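Endo-xylogalacturonan hydrolase A (Aspergillus tubingensis, PDB 4C2L) hydrolyses xylogalacturonan, the xylose-substituted galacturonan of the hairy regions of pectin, and requires a galacturonic acid backbone that carries xylose. Local coordinates at residues A[30-35]-A[58-63]; A[77-82]-A[112-117]; A[341-346]-A[367-372]; A[351-356]-A[373-378]. All coordinates share one frame; numbering follows the deposited sequence. Where two conformers were deposited one is given.

Interaction 1 (A[30-35]-A[58-63]); sequences DDVPAI and LNSVLD
Val32, on the first turn of helix 32-42, is the bump that fills the hollow formed by Leu58, Ser60 and Val61. Its two methyls divide the work: CG1 drops to 3.5 Å from Val61 O, while CG2 sits between Leu58 CB at 3.9 Å and the Ser60 backbone, with Ser60 OG touching the valine between them. One helical turn on, Ile35 straddles two leucines and crosses each at about a right angle. Its CD1 rests on Leu58 CD1, and its CG2 presses on Leu62 CD1 at 3.6 Å.

Beside this wedge lies the Asp30 side chain, whose CG stands anti to the backbone N (chi1 -166°), which carries the carboxylate across to the loop. OD1 is gripped from opposite faces of the carboxylate plane, by Val32 N as a capping bond at the helix start and by Asn59 N at 2.9 Å. Asp30 OD2 accepts from Ser60 OG at 2.8 Å on its syn lone pair. Asn59 runs the other way alongside Asp30, and its ND2 goes on to Ser27 O.

The contact ties the N-terminal helix to the edge of the parallel beta-helix of family GH28. With three donors on one carboxylate, Asp30 is probably held as the anion, and the same group that caps the helix fixes the turn after strand 55-58.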
loop_
_atom_site.group_PDB
_atom_site.type_symbol
_atom_site.label_atom_id
_atom_site.label_comp_id
_atom_site.label_asym_id
_atom_site.label_seq_id
_atom_site.Cartn_x
_atom_site.Cartn_y
_atom_site.Cartn_z
ATOM N N ASP A 30 20.970 -20.099 7.970
ATOM C CA ASP A 30 20.493 -18.717 8.002
ATOM C C ASP A 30 21.668 -17.776 7.698
ATOM O O ASP A 30 22.700 -17.830 8.379
ATOM C CB ASP A 30 19.922 -18.437 9.394
ATOM C CG ASP A 30 19.103 -17.164 9.440
ATOM O OD1 ASP A 30 19.055 -16.431 8.427
ATOM O OD2 ASP A 30 18.493 -16.931 10.500
ATOM N N ASP A 31 21.525 -16.934 6.661
ATOM C CA ASP A 31 22.540 -15.938 6.323
ATOM C C ASP A 31 22.372 -14.608 7.049
ATOM O O ASP A 31 23.218 -13.718 6.926
ATOM C CB ASP A 31 22.556 -15.670 4.803
ATOM C CG ASP A 31 23.079 -16.854 4.004
ATOM O OD1 ASP A 31 23.998 -17.563 4.485
ATOM O OD2 ASP A 31 22.579 -17.074 2.876
ATOM N N VAL A 32 21.275 -14.445 7.783
ATOM C CA VAL A 32 21.021 -13.171 8.465
ATOM C C VAL A 32 22.204 -12.708 9.348
ATOM O O VAL A 32 22.598 -11.558 9.269
ATOM C CB VAL A 32 19.673 -13.181 9.219
ATOM C CG1 VAL A 32 19.557 -12.012 10.190
ATOM C CG2 VAL A 32 18.511 -13.138 8.221
ATOM N N PRO A 33 22.805 -13.613 10.150
ATOM C CA PRO A 33 23.916 -13.083 10.973
ATOM C C PRO A 33 25.079 -12.531 10.153
ATOM O O PRO A 33 25.635 -11.489 10.508
ATOM C CB PRO A 33 24.349 -14.305 11.795
ATOM C CG PRO A 33 23.069 -15.061 11.961
ATOM C CD PRO A 33 22.373 -14.944 10.615
ATOM N N ALA A 34 25.435 -13.216 9.064
ATOM C CA ALA A 34 26.475 -12.728 8.160
ATOM C C ALA A 34 26.125 -11.365 7.583
ATOM O O ALA A 34 26.999 -10.501 7.446
ATOM C CB ALA A 34 26.725 -13.721 7.030
ATOM N N ILE A 35 24.849 -11.180 7.245
ATOM C CA ILE A 35 24.379 -9.913 6.701
ATOM C C ILE A 35 24.441 -8.780 7.739
ATOM O O ILE A 35 24.944 -7.692 7.450
ATOM C CB ILE A 35 22.956 -10.056 6.112
ATOM C CG1 ILE A 35 22.966 -11.065 4.952
ATOM C CG2 ILE A 35 22.413 -8.696 5.691
ATOM C CD1 ILE A 35 21.583 -11.536 4.506
ATOM N N LEU A 58 17.418 -16.073 4.061
ATOM C CA LEU A 58 17.169 -15.287 5.250
ATOM C C LEU A 58 16.113 -16.025 6.045
ATOM O O LEU A 58 14.944 -16.045 5.667
ATOM C CB LEU A 58 16.687 -13.883 4.856
ATOM C CG LEU A 58 17.756 -12.897 4.331
ATOM C CD1 LEU A 58 18.491 -13.389 3.113
ATOM C CD2 LEU A 58 17.078 -11.576 4.002
ATOM N N ASN A 59 16.515 -16.649 7.141
ATOM C CA ASN A 59 15.596 -17.535 7.857
ATOM C C ASN A 59 15.085 -16.933 9.170
ATOM O O ASN A 59 14.504 -17.636 10.023
ATOM C CB ASN A 59 16.274 -18.879 8.113
ATOM C CG ASN A 59 16.629 -19.602 6.834
ATOM O OD1 ASN A 59 16.128 -19.264 5.759
ATOM N ND2 ASN A 59 17.514 -20.601 6.939
ATOM N N SER A 60 15.277 -15.624 9.301
ATOM C CA SER A 60 14.853 -14.880 10.481
ATOM C C SER A 60 14.697 -13.418 10.110
ATOM O O SER A 60 15.028 -13.026 8.978
ATOM C CB SER A 60 15.898 -15.040 11.584
ATOM O OG SER A 60 17.165 -14.584 11.144
ATOM N N VAL A 61 14.204 -12.606 11.048
ATOM C CA VAL A 61 14.053 -11.165 10.797
ATOM C C VAL A 61 15.407 -10.544 10.460
ATOM O O VAL A 61 16.385 -10.798 11.169
ATOM C CB VAL A 61 13.496 -10.454 12.039
ATOM C CG1 VAL A 61 13.512 -8.936 11.841
ATOM C CG2 VAL A 61 12.090 -10.967 12.348
ATOM N N LEU A 62 15.461 -9.754 9.391
ATOM C CA LEU A 62 16.672 -9.004 9.035
ATOM C C LEU A 62 16.515 -7.580 9.531
ATOM O O LEU A 62 15.675 -6.828 9.036
ATOM C CB LEU A 62 16.876 -8.982 7.514
ATOM C CG LEU A 62 18.045 -8.139 6.998
ATOM C CD1 LEU A 62 19.359 -8.581 7.621
ATOM C CD2 LEU A 62 18.119 -8.237 5.476
ATOM N N ASP A 63 17.313 -7.223 10.526
ATOM C CA ASP A 63 17.209 -5.919 11.145
ATOM C C ASP A 63 18.305 -5.027 10.574
ATOM O O ASP A 63 19.487 -5.372 10.648
ATOM C CB ASP A 63 17.351 -6.072 12.664
ATOM C CG ASP A 63 16.973 -4.819 13.404
ATOM O OD1 ASP A 63 17.641 -3.791 13.170
ATOM O OD2 ASP A 63 16.015 -4.857 14.218
#

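Interaction 2 (A[77-82]-A[112-117]); sequences LLKFAS and VIDGNG
Asp114 N donates to Leu78 O at 2.8 Å, in the middle of the pairing between two parallel strands, 77-80 and 112-114, in neighbouring coils of the right-handed beta-helix. Leu78 N to Val112 O comes before it and Phe80 N to Asp114 O after. The side-chain amide of Asn116 carries the pairing on: its ND2 lies 3.0 Å from Phe80 O, in the carbonyl plane, with Phe80 O close to the amide's own plane.

Leu77, Val112, Lys79 and Asp114 share one face of the sheet. Leu77 crosses Val112 at a slant, CD1 meeting Val112 CG1 at 3.7 Å and also touching Asp114 CB. Lys79 runs extended alongside Asp114, yet Lys79 NZ stays 4.9 Å from Asp114 OD2, which has a long, weak ion pair with Lys152. Asp114 OD1 accepts from Asn116 N, forming an Asx turn that swings the asparagine back toward strand 77-80.

Leu78 and Ile113 share the other face, and the Phe80 ring lies alongside Ile113, CE2 to CG2 at 4.0 Å, against Leu135 of strand 134-139, in another sheet of the beta-helix. Asp114 O sits at the ring's edge, in its plane. Beyond the strands, one water donates to both Ala81 O, at 2.8 Å, and Gly115 O, at 2.7 Å.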
loop_
_atom_site.group_PDB
_atom_site.type_symbol
_atom_site.label_atom_id
_atom_site.label_comp_id
_atom_site.label_asym_id
_atom_site.label_seq_id
_atom_site.Cartn_x
_atom_site.Cartn_y
_atom_site.Cartn_z
ATOM N N LEU A 77 19.576 -12.523 -5.117
ATOM C CA LEU A 77 18.297 -12.951 -4.569
ATOM C C LEU A 77 18.407 -13.059 -3.051
ATOM O O LEU A 77 19.318 -13.711 -2.547
ATOM C CB LEU A 77 17.935 -14.326 -5.146
ATOM C CG LEU A 77 16.680 -15.027 -4.564
ATOM C CD1 LEU A 77 15.441 -14.132 -4.701
ATOM C CD2 LEU A 77 16.469 -16.377 -5.233
ATOM N N LEU A 78 17.516 -12.375 -2.333
ATOM C CA LEU A 78 17.390 -12.569 -0.885
ATOM C C LEU A 78 16.115 -13.347 -0.705
ATOM O O LEU A 78 15.023 -12.822 -0.955
ATOM C CB LEU A 78 17.275 -11.227 -0.141
ATOM C CG LEU A 78 18.350 -10.161 -0.398
ATOM C CD1 LEU A 78 18.216 -8.972 0.541
ATOM C CD2 LEU A 78 19.735 -10.755 -0.281
ATOM N N LYS A 79 16.244 -14.610 -0.308
ATOM C CA LYS A 79 15.090 -15.468 -0.231
ATOM C C LYS A 79 14.753 -15.758 1.221
ATOM O O LYS A 79 15.524 -16.422 1.914
ATOM C CB LYS A 79 15.329 -16.775 -0.986
ATOM C CG LYS A 79 14.087 -17.662 -0.933
ATOM C CD LYS A 79 14.187 -18.847 -1.853
ATOM C CE LYS A 79 12.839 -19.537 -1.965
ATOM N NZ LYS A 79 13.033 -20.827 -2.685
ATOM N N PHE A 80 13.608 -15.243 1.673
ATOM C CA PHE A 80 13.134 -15.553 3.031
ATOM C C PHE A 80 12.584 -16.959 3.164
ATOM O O PHE A 80 11.978 -17.493 2.237
ATOM C CB PHE A 80 12.059 -14.562 3.460
ATOM C CG PHE A 80 12.615 -13.276 3.944
ATOM C CD1 PHE A 80 13.091 -13.163 5.254
ATOM C CD2 PHE A 80 12.680 -12.159 3.099
ATOM C CE1 PHE A 80 13.617 -11.959 5.707
ATOM C CE2 PHE A 80 13.209 -10.959 3.561
ATOM C CZ PHE A 80 13.670 -10.860 4.860
ATOM N N ALA A 81 12.799 -17.560 4.337
ATOM C CA ALA A 81 12.153 -18.824 4.675
ATOM C C ALA A 81 10.652 -18.632 4.808
ATOM O O ALA A 81 10.208 -17.595 5.291
ATOM C CB ALA A 81 12.703 -19.349 5.988
ATOM N N SER A 82 9.877 -19.630 4.389
ATOM C CA SER A 82 8.422 -19.599 4.608
ATOM C C SER A 82 8.077 -19.787 6.089
ATOM O O SER A 82 7.129 -19.183 6.585
ATOM C CB SER A 82 7.739 -20.670 3.758
ATOM O OG SER A 82 8.236 -21.954 4.132
ATOM N N VAL A 112 16.375 -9.147 -6.185
ATOM C CA VAL A 112 15.037 -9.630 -5.868
ATOM C C VAL A 112 14.963 -9.944 -4.376
ATOM O O VAL A 112 15.865 -10.599 -3.834
ATOM C CB VAL A 112 14.702 -10.918 -6.672
ATOM C CG1 VAL A 112 13.336 -11.460 -6.268
ATOM C CG2 VAL A 112 14.722 -10.640 -8.174
ATOM N N ILE A 113 13.910 -9.462 -3.715
ATOM C CA ILE A 113 13.626 -9.852 -2.332
ATOM C C ILE A 113 12.388 -10.730 -2.434
ATOM O O ILE A 113 11.314 -10.259 -2.818
ATOM C CB ILE A 113 13.369 -8.629 -1.414
ATOM C CG1 ILE A 113 14.577 -7.681 -1.436
ATOM C CG2 ILE A 113 13.049 -9.085 0.016
ATOM C CD1 ILE A 113 14.313 -6.319 -0.797
ATOM N N ASP A 114 12.545 -12.001 -2.091
ATOM C CA ASP A 114 11.484 -12.989 -2.223
ATOM C C ASP A 114 10.933 -13.297 -0.832
ATOM O O ASP A 114 11.604 -13.968 -0.045
ATOM C CB ASP A 114 12.062 -14.263 -2.880
ATOM C CG ASP A 114 11.006 -15.349 -3.149
ATOM O OD1 ASP A 114 9.839 -15.213 -2.737
ATOM O OD2 ASP A 114 11.359 -16.369 -3.798
ATOM N N GLY A 115 9.708 -12.840 -0.547
ATOM C CA GLY A 115 9.052 -13.113 0.734
ATOM C C GLY A 115 8.552 -14.524 0.940
ATOM O O GLY A 115 8.173 -14.882 2.060
ATOM N N ASN A 116 8.543 -15.326 -0.131
ATOM C CA ASN A 116 8.218 -16.749 -0.062
ATOM C C ASN A 116 6.867 -16.967 0.617
ATOM O O ASN A 116 6.724 -17.808 1.507
ATOM C CB ASN A 116 9.349 -17.496 0.671
ATOM C CG ASN A 116 9.400 -18.983 0.356
ATOM O OD1 ASN A 116 8.616 -19.508 -0.444
ATOM N ND2 ASN A 116 10.357 -19.676 0.991
ATOM N N GLY A 117 5.871 -16.211 0.166
ATOM C CA GLY A 117 4.616 -16.073 0.886
ATOM C C GLY A 117 3.589 -17.172 0.706
ATOM O O GLY A 117 2.563 -17.150 1.370
HETATM O O HOH W 1 9.745 -21.015 -2.458
HETATM O O HOH W 2 8.012 -15.983 4.477
#

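Interaction 3 (A[341-346]-A[367-372]); sequences ANLDCG and SEVLCA
Strands 341-344 and 368-372 run parallel, 3° apart, and pair residue for residue from Ala341 with Val369 to Asp344 with Ala372. Leu370 is gripped at both ends, giving its N to Ala341 O and receiving Leu343 N on its O at 2.8 Å; Ala372 N then bonds to Leu343 O. A weak bond from Cys345 N to Ala372 O closes the ladder.

On the face of Ala341, Leu343, Val369 and Cys371 the packing is apolar. Val369 CG1 nestles between Ala341 CB at 4.0 Å and Leu343 CD1 at 3.8 Å. Leu343, its CG lying beside the backbone N (chi1 -48°), crosses the valine at a slant, and the same CD1 extends to Cys371 SG.

The other face is mixed. Asn342 lies across Leu370, with OD1 4.0 Å from Leu370 CB and ND2 near Leu370 CD1. Both ends of its amide have partners: ND2 donates to Tyr296 OH and OD1 accepts from Ser387 N. Further along, Asp344 OD1 comes to 3.2 Å from Ala372 CB. Ala341 N is buried without a partner.

This is a rung near the C-terminal end of the parallel beta-helix. Strand 296-301 pairs with the other edge of 339-344, its Phe298 touching Leu343. Past 368-372 comes the short closing strand 383-384, next to Cys382, the disulfide partner of Cys371.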
loop_
_atom_site.group_PDB
_atom_site.type_symbol
_atom_site.label_atom_id
_atom_site.label_comp_id
_atom_site.label_asym_id
_atom_site.label_seq_id
_atom_site.Cartn_x
_atom_site.Cartn_y
_atom_site.Cartn_z
ATOM N N ALA A 341 -19.123 4.734 -10.335
ATOM C CA ALA A 341 -18.644 5.298 -9.061
ATOM C C ALA A 341 -19.741 5.250 -8.012
ATOM O O ALA A 341 -20.909 5.424 -8.334
ATOM C CB ALA A 341 -18.157 6.727 -9.259
ATOM N N ASN A 342 -19.357 5.024 -6.756
ATOM C CA ASN A 342 -20.305 4.942 -5.652
ATOM C C ASN A 342 -19.800 5.873 -4.557
ATOM O O ASN A 342 -18.867 5.538 -3.822
ATOM C CB ASN A 342 -20.402 3.497 -5.137
ATOM C CG ASN A 342 -21.630 3.257 -4.265
ATOM O OD1 ASN A 342 -22.166 4.176 -3.638
ATOM N ND2 ASN A 342 -22.089 2.010 -4.228
ATOM N N LEU A 343 -20.396 7.056 -4.472
ATOM C CA LEU A 343 -19.913 8.095 -3.565
ATOM C C LEU A 343 -20.871 8.176 -2.396
ATOM O O LEU A 343 -21.806 8.996 -2.386
ATOM C CB LEU A 343 -19.802 9.441 -4.292
ATOM C CG LEU A 343 -19.105 9.478 -5.659
ATOM C CD1 LEU A 343 -19.062 10.884 -6.244
ATOM C CD2 LEU A 343 -17.698 8.899 -5.575
ATOM N N ASP A 344 -20.661 7.293 -1.423
ATOM C CA ASP A 344 -21.529 7.234 -0.265
ATOM C C ASP A 344 -20.963 8.060 0.900
ATOM O O ASP A 344 -20.457 7.503 1.879
ATOM C CB ASP A 344 -21.783 5.780 0.166
ATOM C CG ASP A 344 -22.999 5.651 1.074
ATOM O OD1 ASP A 344 -24.016 6.327 0.799
ATOM O OD2 ASP A 344 -22.951 4.882 2.055
ATOM N N CYS A 345 -21.052 9.386 0.799
ATOM C CA CYS A 345 -20.588 10.236 1.903
ATOM C C CYS A 345 -21.495 10.086 3.131
ATOM O O CYS A 345 -22.675 9.769 2.992
ATOM C CB CYS A 345 -20.484 11.701 1.475
ATOM S SG CYS A 345 -18.881 12.051 0.704
ATOM N N GLY A 346 -20.927 10.312 4.314
ATOM C CA GLY A 346 -21.654 10.143 5.569
ATOM C C GLY A 346 -22.706 11.225 5.757
ATOM O O GLY A 346 -22.556 12.340 5.272
ATOM N N SER A 367 -22.655 5.597 -17.742
ATOM C CA SER A 367 -21.727 6.144 -16.734
ATOM C C SER A 367 -22.437 6.742 -15.517
ATOM O O SER A 367 -22.302 7.932 -15.197
ATOM C CB SER A 367 -20.799 7.177 -17.369
ATOM O OG SER A 367 -21.566 8.197 -17.990
ATOM N N GLU A 368 -23.186 5.904 -14.830
ATOM C CA GLU A 368 -23.946 6.329 -13.683
ATOM C C GLU A 368 -23.038 6.491 -12.456
ATOM O O GLU A 368 -22.143 5.683 -12.221
ATOM C CB GLU A 368 -25.020 5.286 -13.435
ATOM C CG GLU A 368 -26.064 5.618 -12.397
ATOM C CD GLU A 368 -27.177 4.585 -12.389
ATOM O OE1 GLU A 368 -27.668 4.230 -13.483
ATOM O OE2 GLU A 368 -27.545 4.121 -11.293
ATOM N N VAL A 369 -23.260 7.564 -11.702
ATOM C CA VAL A 369 -22.545 7.794 -10.448
ATOM C C VAL A 369 -23.581 7.808 -9.327
ATOM O O VAL A 369 -24.473 8.676 -9.295
ATOM C CB VAL A 369 -21.745 9.119 -10.495
ATOM C CG1 VAL A 369 -21.088 9.418 -9.145
ATOM C CG2 VAL A 369 -20.702 9.086 -11.606
ATOM N N LEU A 370 -23.486 6.845 -8.419
ATOM C CA LEU A 370 -24.364 6.807 -7.262
ATOM C C LEU A 370 -23.826 7.763 -6.210
ATOM O O LEU A 370 -22.616 7.798 -5.971
ATOM C CB LEU A 370 -24.453 5.402 -6.676
ATOM C CG LEU A 370 -25.026 4.314 -7.588
ATOM C CD1 LEU A 370 -25.162 3.047 -6.770
ATOM C CD2 LEU A 370 -26.372 4.744 -8.177
ATOM N N CYS A 371 -24.722 8.551 -5.605
ATOM C CA CYS A 371 -24.304 9.554 -4.614
ATOM C C CYS A 371 -25.211 9.586 -3.400
ATOM O O CYS A 371 -26.428 9.394 -3.512
ATOM C CB CYS A 371 -24.319 10.956 -5.217
ATOM S SG CYS A 371 -23.281 11.233 -6.663
ATOM N N ALA A 372 -24.606 9.836 -2.242
ATOM C CA ALA A 372 -25.340 10.227 -1.050
ATOM C C ALA A 372 -24.529 11.319 -0.369
ATOM O O ALA A 372 -23.306 11.188 -0.227
ATOM C CB ALA A 372 -25.533 9.043 -0.116
#

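Interaction 4 (A[351-356]-A[373-378]); sequences CGISIS and NTPSDL
Leu378 reaches over strand 351-356 with its CD1 methyl, which meets Ile353 CG2 at 3.6 Å and Ile355 CD1 at 3.8 Å. It lies alongside both isoleucines and points the same way; CG anti to the backbone N (chi1 -179°) carries CD1 to them. Leu378 O accepts from Ile355 N at 2.7 Å, and Ser354 CA makes a CH...O contact with the same oxygen.

Cys351, at the other end, presses its CB to 3.1 Å from Asn373 O. Cys351 SG sits 3.9 Å from Thr374 CA and is joined to Cys345 in a disulfide. A type I turn from Pro375 to Leu378 carries the chain between these two anchor points, so the loop after strand 368-372 folds back as a lid over the C-terminal coil of the beta-helix, where Thr374, Leu378 and Ile355 all touch Leu343.

Pro375 sets CG and CD against the strand backbone. CD lies 3.1 Å from Cys351 O, the oxygen that accepts from Ile353 N across the inverse gamma turn centred on Gly352. Between turn and strand, a water donates to Ile353 O and, at 2.7 Å, to Asp377 OD1.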
loop_
_atom_site.group_PDB
_atom_site.type_symbol
_atom_site.label_atom_id
_atom_site.label_comp_id
_atom_site.label_asym_id
_atom_site.label_seq_id
_atom_site.Cartn_x
_atom_site.Cartn_y
_atom_site.Cartn_z
ATOM N N CYS A 351 -18.396 16.458 2.703
ATOM C CA CYS A 351 -18.087 15.672 1.512
ATOM C C CYS A 351 -17.494 16.593 0.454
ATOM O O CYS A 351 -18.060 16.766 -0.629
ATOM C CB CYS A 351 -19.369 14.999 1.016
ATOM S SG CYS A 351 -19.149 13.786 -0.316
ATOM N N GLY A 352 -16.348 17.186 0.770
ATOM C CA GLY A 352 -15.776 18.235 -0.052
ATOM C C GLY A 352 -15.002 17.657 -1.223
ATOM O O GLY A 352 -13.781 17.783 -1.288
ATOM N N ILE A 353 -15.725 17.041 -2.148
ATOM C CA ILE A 353 -15.097 16.439 -3.327
ATOM C C ILE A 353 -15.516 17.155 -4.604
ATOM O O ILE A 353 -16.686 17.516 -4.772
ATOM C CB ILE A 353 -15.316 14.901 -3.391
ATOM C CG1 ILE A 353 -14.693 14.299 -4.666
ATOM C CG2 ILE A 353 -16.773 14.517 -3.216
ATOM C CD1 ILE A 353 -14.648 12.778 -4.659
ATOM N N SER A 354 -14.539 17.407 -5.466
ATOM C CA SER A 354 -14.764 18.020 -6.778
ATOM C C SER A 354 -14.226 17.095 -7.871
ATOM O O SER A 354 -13.064 16.688 -7.794
ATOM C CB SER A 354 -14.053 19.374 -6.836
ATOM O OG SER A 354 -14.250 20.021 -8.082
ATOM N N ILE A 355 -15.048 16.799 -8.870
ATOM C CA ILE A 355 -14.677 15.887 -9.934
ATOM C C ILE A 355 -14.662 16.637 -11.257
ATOM O O ILE A 355 -15.599 17.385 -11.561
ATOM C CB ILE A 355 -15.650 14.699 -10.003
ATOM C CG1 ILE A 355 -15.703 13.988 -8.647
ATOM C CG2 ILE A 355 -15.236 13.726 -11.109
ATOM C CD1 ILE A 355 -16.796 12.954 -8.521
ATOM N N SER A 356 -13.594 16.459 -12.025
ATOM C CA SER A 356 -13.509 17.062 -13.366
ATOM C C SER A 356 -12.827 16.096 -14.334
ATOM O O SER A 356 -12.065 15.220 -13.919
ATOM C CB SER A 356 -12.757 18.386 -13.340
ATOM O OG SER A 356 -11.420 18.194 -12.922
ATOM N N ASN A 373 -25.196 12.417 0.001
ATOM C CA ASN A 373 -24.565 13.493 0.778
ATOM C C ASN A 373 -23.406 14.188 0.062
ATOM O O ASN A 373 -22.468 14.666 0.700
ATOM C CB ASN A 373 -24.132 12.985 2.161
ATOM C CG ASN A 373 -25.278 12.394 2.936
ATOM O OD1 ASN A 373 -26.225 13.110 3.292
ATOM N ND2 ASN A 373 -25.221 11.085 3.196
ATOM N N THR A 374 -23.497 14.241 -1.264
ATOM C CA THR A 374 -22.498 14.889 -2.093
ATOM C C THR A 374 -22.888 16.342 -2.318
ATOM O O THR A 374 -24.079 16.679 -2.285
ATOM C CB THR A 374 -22.335 14.174 -3.456
ATOM O OG1 THR A 374 -23.622 13.994 -4.056
ATOM C CG2 THR A 374 -21.673 12.794 -3.272
ATOM N N PRO A 375 -21.897 17.209 -2.526
ATOM C CA PRO A 375 -22.128 18.656 -2.601
ATOM C C PRO A 375 -22.708 19.117 -3.943
ATOM O O PRO A 375 -22.617 18.415 -4.951
ATOM C CB PRO A 375 -20.727 19.238 -2.435
ATOM C CG PRO A 375 -19.819 18.182 -2.974
ATOM C CD PRO A 375 -20.460 16.881 -2.611
ATOM N N SER A 376 -23.278 20.317 -3.947
ATOM C CA SER A 376 -23.883 20.865 -5.165
ATOM C C SER A 376 -22.870 21.119 -6.276
ATOM O O SER A 376 -23.241 21.180 -7.443
ATOM C CB SER A 376 -24.659 22.152 -4.838
ATOM O OG SER A 376 -23.850 23.033 -4.069
ATOM N N ASP A 377 -21.597 21.255 -5.938
ATOM C CA ASP A 377 -20.597 21.547 -6.968
ATOM C C ASP A 377 -19.736 20.313 -7.274
ATOM O O ASP A 377 -18.551 20.434 -7.595
ATOM C CB ASP A 377 -19.715 22.737 -6.546
ATOM C CG ASP A 377 -18.832 22.428 -5.313
ATOM O OD1 ASP A 377 -19.144 21.483 -4.554
ATOM O OD2 ASP A 377 -17.827 23.144 -5.100
ATOM N N LEU A 378 -20.332 19.130 -7.146
ATOM C CA LEU A 378 -19.584 17.871 -7.318
ATOM C C LEU A 378 -18.880 17.787 -8.673
ATOM O O LEU A 378 -17.700 17.441 -8.738
ATOM C CB LEU A 378 -20.498 16.669 -7.124
ATOM C CG LEU A 378 -19.829 15.298 -7.263
ATOM C CD1 LEU A 378 -18.830 15.080 -6.134
ATOM C CD2 LEU A 378 -20.896 14.219 -7.266
HETATM O O HOH W 3 -17.163 19.965 -3.426
#

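In the fold
The four contacts fall into two pairs at opposite ends of the solenoid, with interactions 1 and 3 centred about 49 Å apart. At the N-terminal end, Leu58 of interaction 1 bonds through its backbone to Lys79 and Ala81 of interaction 2, so the strand under the helix pairs directly with strand 77-80 of interaction 2. At the C-terminal end, interactions 3 and 4 alternate along the chain and are stapled by the Cys345-Cys351 disulfide. Interaction 3 is the most buried; the others are partly buried, and interaction 4 includes exposed loop residues. Interactions 2 and 3 rest on parallel-strand ladders, interaction 1 on a multiply gripped carboxylate, and interaction 4 on leucine packing with a single direct hydrogen bond.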